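Local coordinates for protein aminotransferase (Helicobacter pylori, PDB 2FNU) that transfers an amino group between glutamate and a UDP-linked 4-keto sugar, using pyridoxal phosphate, in the second step of pseudaminic acid biosynthesis, at residues S34-F37 against E38-L41; K317-Y320 against Q321-L324. One frame throughout, in Å; residues are numbered along the deposited sequence.

Overall arrangement
The two contacts are both local, each joining residues within one continuous piece of chain, and they lie on opposite sides of the chain's centre, their centres about 36 Å apart. Interaction 1 spans about two turns inside helix 32-45, with a buried flank on strand 49-53 and an outer flank of leucine and glutamate side chains. Interaction 2 is a 3-10 turn leading into helix 323-328, more fully buried and set against the second subunit. Regular i to i+4 amide bonds and an aromatic-leucine contact hold 34-41, whereas tighter i to i+3 bonds, a bridging water and an extended lysine hold 317-324.

Interaction 1 (S34-F37 against E38-L41); sequences SLLF and EEAL
F37 and L41 meet on the buried flank of helix 32-45, where CD1 of L41 sits over one face of the F37 ring, 4.2 Å from its centroid and 15° off the normal. This CH-pi contact lies toward the CE1 side of the ring, and CE1 of F37 also packs on CG of L41 at 4.0 Å. With CG of F37 trans to the backbone N (chi1 -174°), the ring leans out toward F179 and V52, while L41 packs beside it on A50 and V52 of strand 49-53.

The backbone supplies four alpha-helical hydrogen bonds: E38 N to S34 O (2.9 Å), E39 N to L35 O, A40 N to L36 O (2.8 Å) and L41 N to F37 O.

Two glutamates run extended back along the preceding turn. CG of E38 rests 3.3 Å from S34 O, and its OE2 touches CD2 of L35 at 3.8 Å; the other carboxylate oxygen, OE1, forms a salt bridge with R208 and accepts from the amide of V52. E39 repeats this course one residue on, its OE2 near CD2 of L36 at 3.9 Å. A water donates to L35 O at 3.1 Å and can also donate, weakly, to OE1 of E39; it has more acceptors in reach than protons.

The chemistry is thus divided by flank: aromatic and aliphatic groups seal the helix against the sheet, A40 and L36 lean on L240 of helix 233-244, and E38 OE1, shared by R208 and V52 N, joins helix 32-45 to helix 198-208 and strand 49-53, its carboxylate probably staying ionised.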
loop_
_atom_site.group_PDB
_atom_site.type_symbol
_atom_site.label_atom_id
_atom_site.label_comp_id
_atom_site.label_asym_id
_atom_site.label_seq_id
_atom_site.Cartn_x
_atom_site.Cartn_y
_atom_site.Cartn_z
ATOM N N SER B 34 14.974 3.216 -2.655
ATOM C CA SER B 34 14.028 3.853 -1.707
ATOM C C SER B 34 14.812 4.682 -0.686
ATOM O O SER B 34 14.420 5.805 -0.360
ATOM C CB SER B 34 13.119 2.824 -1.017
ATOM O OG SER B 34 13.891 1.979 -0.191
ATOM N N LEU B 35 15.945 4.157 -0.220
ATOM C CA LEU B 35 16.793 4.905 0.696
ATOM C C LEU B 35 17.347 6.181 0.038
ATOM O O LEU B 35 17.356 7.255 0.665
ATOM C CB LEU B 35 17.946 4.021 1.168
ATOM C CG LEU B 35 17.530 2.824 2.023
ATOM C CD1 LEU B 35 18.741 1.921 2.238
ATOM C CD2 LEU B 35 16.943 3.267 3.355
ATOM N N LEU B 36 17.790 6.074 -1.216
ATOM C CA LEU B 36 18.295 7.240 -1.925
ATOM C C LEU B 36 17.202 8.292 -2.096
ATOM O O LEU B 36 17.456 9.496 -1.995
ATOM C CB LEU B 36 18.839 6.832 -3.290
ATOM C CG LEU B 36 20.153 6.057 -3.342
ATOM C CD1 LEU B 36 20.373 5.534 -4.748
ATOM C CD2 LEU B 36 21.314 6.970 -2.903
ATOM N N PHE B 37 15.984 7.839 -2.375
ATOM C CA PHE B 37 14.847 8.759 -2.533
ATOM C C PHE B 37 14.547 9.486 -1.222
ATOM O O PHE B 37 14.348 10.706 -1.209
ATOM C CB PHE B 37 13.640 7.962 -3.048
ATOM C CG PHE B 37 12.412 8.801 -3.412
ATOM C CD1 PHE B 37 12.497 10.146 -3.808
ATOM C CD2 PHE B 37 11.159 8.200 -3.391
ATOM C CE1 PHE B 37 11.330 10.856 -4.155
ATOM C CE2 PHE B 37 10.013 8.890 -3.732
ATOM C CZ PHE B 37 10.079 10.216 -4.098
ATOM N N GLU B 38 14.537 8.741 -0.121
ATOM C CA GLU B 38 14.354 9.332 1.201
ATOM C C GLU B 38 15.453 10.367 1.506
ATOM O O GLU B 38 15.156 11.465 1.989
ATOM C CB GLU B 38 14.308 8.224 2.253
ATOM C CG GLU B 38 12.998 7.441 2.150
ATOM C CD GLU B 38 12.985 6.154 2.965
ATOM O OE1 GLU B 38 11.901 5.531 3.027
ATOM O OE2 GLU B 38 14.030 5.767 3.556
ATOM N N GLU B 39 16.711 10.016 1.228
ATOM C CA GLU B 39 17.823 10.952 1.431
ATOM C C GLU B 39 17.665 12.192 0.560
ATOM O O GLU B 39 17.918 13.314 1.023
ATOM C CB GLU B 39 19.159 10.264 1.143
ATOM C CG GLU B 39 19.528 9.252 2.231
ATOM C CD GLU B 39 20.602 8.248 1.833
ATOM O OE1 GLU B 39 20.889 7.362 2.663
ATOM O OE2 GLU B 39 21.153 8.331 0.713
ATOM N N ALA B 40 17.241 11.999 -0.691
ATOM C CA ALA B 40 17.055 13.132 -1.588
ATOM C C ALA B 40 15.927 14.054 -1.105
ATOM O O ALA B 40 15.996 15.286 -1.231
ATOM C CB ALA B 40 16.827 12.646 -3.017
ATOM N N LEU B 41 14.876 13.462 -0.539
ATOM C CA LEU B 41 13.801 14.275 0.030
ATOM C C LEU B 41 14.305 15.105 1.213
ATOM O O LEU B 41 13.928 16.269 1.363
ATOM C CB LEU B 41 12.606 13.405 0.456
ATOM C CG LEU B 41 11.779 12.828 -0.707
ATOM C CD1 LEU B 41 10.918 11.658 -0.206
ATOM C CD2 LEU B 41 10.899 13.919 -1.353
HETATM O O HOH W 1 17.864 6.968 3.704
#

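Interaction 2 (K317-Y320 against Q321-L324); sequences KPIY and QYQL
K317 runs fully extended across the side chains of Q321 and Y322. Its CE passes OE1 of Q321 at 3.7 Å, and its CD lies 3.8 Å from CE1 of Y322, meeting that ring obliquely. At the far end NZ donates to a water at 2.9 Å, which in turn donates to Q321 O; the stronger partner of NZ is E219 of the second subunit, with G220 O of that subunit also bonded.

P318 lies alongside Q321, its CD 3.7 Å from NE2, and its carbonyl oxygen accepts from Q321 N at 2.9 Å. That donor stands 44° out of the carbonyl plane, as fits a tight i to i+3 turn. I319 O takes Y322 N in the same manner at 3.1 Å.

Y320 turns its ring back over the chain, with CG between the backbone N and the carbonyl carbon (chi1 58°), and CB of P318 lies over one face. The ring and the Q321 amide planes are 57° apart, and CG of Q321 comes 4.0 Å from CE2 of Y320. E338 accepts from NE2 of Q321 and is hydrogen-bonded to OH of Y320.

Y322, the N-cap of helix 323-328, closes the turn. Helix 335-343 thus holds one side through E338, while the lysine, paired with E219, joins the other to the partner subunit and the water braces the turn itself, close to the bound nucleotide sugar.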
loop_
_atom_site.group_PDB
_atom_site.type_symbol
_atom_site.label_atom_id
_atom_site.label_comp_id
_atom_site.label_asym_id
_atom_site.label_seq_id
_atom_site.Cartn_x
_atom_site.Cartn_y
_atom_site.Cartn_z
ATOM N N LYS B 317 -15.800 18.447 -1.899
ATOM C CA LYS B 317 -17.010 18.309 -1.081
ATOM C C LYS B 317 -16.626 18.364 0.402
ATOM O O LYS B 317 -15.715 17.667 0.822
ATOM C CB LYS B 317 -17.695 16.981 -1.410
ATOM C CG LYS B 317 -18.928 16.620 -0.605
ATOM C CD LYS B 317 -19.569 15.402 -1.288
ATOM C CE LYS B 317 -20.787 14.869 -0.584
ATOM N NZ LYS B 317 -21.398 13.807 -1.459
ATOM N N PRO B 318 -17.295 19.217 1.194
ATOM C CA PRO B 318 -16.984 19.230 2.626
ATOM C C PRO B 318 -17.099 17.827 3.204
ATOM O O PRO B 318 -18.108 17.160 2.999
ATOM C CB PRO B 318 -18.048 20.175 3.203
ATOM C CG PRO B 318 -18.301 21.170 2.037
ATOM C CD PRO B 318 -18.289 20.251 0.832
ATOM N N ILE B 319 -16.071 17.377 3.921
ATOM C CA ILE B 319 -15.999 15.979 4.349
ATOM C C ILE B 319 -17.187 15.554 5.211
ATOM O O ILE B 319 -17.668 14.416 5.119
ATOM C CB ILE B 319 -14.649 15.686 5.058
ATOM C CG1 ILE B 319 -13.490 15.770 4.050
ATOM C CG2 ILE B 319 -14.660 14.339 5.759
ATOM C CD1 ILE B 319 -12.104 15.840 4.707
ATOM N N TYR B 320 -17.675 16.480 6.027
ATOM C CA TYR B 320 -18.793 16.150 6.949
ATOM C C TYR B 320 -20.108 15.882 6.192
ATOM O O TYR B 320 -21.073 15.429 6.802
ATOM C CB TYR B 320 -18.979 17.255 8.002
ATOM C CG TYR B 320 -19.239 18.629 7.396
ATOM C CD1 TYR B 320 -18.253 19.622 7.418
ATOM C CD2 TYR B 320 -20.455 18.923 6.778
ATOM C CE1 TYR B 320 -18.481 20.878 6.845
ATOM C CE2 TYR B 320 -20.690 20.185 6.189
ATOM C CZ TYR B 320 -19.692 21.157 6.241
ATOM O OH TYR B 320 -19.898 22.391 5.665
ATOM N N GLN B 321 -20.150 16.188 4.892
ATOM C CA GLN B 321 -21.324 15.900 4.055
ATOM C C GLN B 321 -21.446 14.421 3.671
ATOM O O GLN B 321 -22.531 13.978 3.250
ATOM C CB GLN B 321 -21.302 16.722 2.752
ATOM C CG GLN B 321 -21.602 18.217 2.851
ATOM C CD GLN B 321 -21.903 18.857 1.464
ATOM O OE1 GLN B 321 -22.134 18.153 0.459
ATOM N NE2 GLN B 321 -21.920 20.192 1.418
ATOM N N TYR B 322 -20.335 13.678 3.739
ATOM C CA TYR B 322 -20.378 12.269 3.348
ATOM C C TYR B 322 -21.239 11.470 4.319
ATOM O O TYR B 322 -21.256 11.753 5.519
ATOM C CB TYR B 322 -18.968 11.686 3.306
ATOM C CG TYR B 322 -18.152 12.111 2.105
ATOM C CD1 TYR B 322 -18.582 11.836 0.796
ATOM C CD2 TYR B 322 -16.916 12.753 2.275
ATOM C CE1 TYR B 322 -17.820 12.203 -0.311
ATOM C CE2 TYR B 322 -16.143 13.136 1.172
ATOM C CZ TYR B 322 -16.595 12.838 -0.118
ATOM O OH TYR B 322 -15.887 13.182 -1.250
ATOM N N GLN B 323 -21.926 10.453 3.780
ATOM C CA GLN B 323 -22.824 9.583 4.557
ATOM C C GLN B 323 -22.199 9.046 5.842
ATOM O O GLN B 323 -22.824 9.057 6.914
ATOM C CB GLN B 323 -23.311 8.417 3.683
ATOM C CG GLN B 323 -24.292 7.484 4.414
ATOM C CD GLN B 323 -24.841 6.335 3.554
ATOM O OE1 GLN B 323 -25.524 5.428 4.063
ATOM N NE2 GLN B 323 -24.549 6.364 2.257
ATOM N N LEU B 324 -20.955 8.584 5.748
ATOM C CA LEU B 324 -20.275 8.067 6.919
ATOM C C LEU B 324 -20.243 9.106 8.029
ATOM O O LEU B 324 -20.497 8.785 9.185
ATOM C CB LEU B 324 -18.854 7.627 6.568
ATOM C CG LEU B 324 -17.951 7.177 7.724
ATOM C CD1 LEU B 324 -18.500 5.940 8.444
ATOM C CD2 LEU B 324 -16.561 6.923 7.191
HETATM O O HOH W 2 -23.096 12.911 0.660
#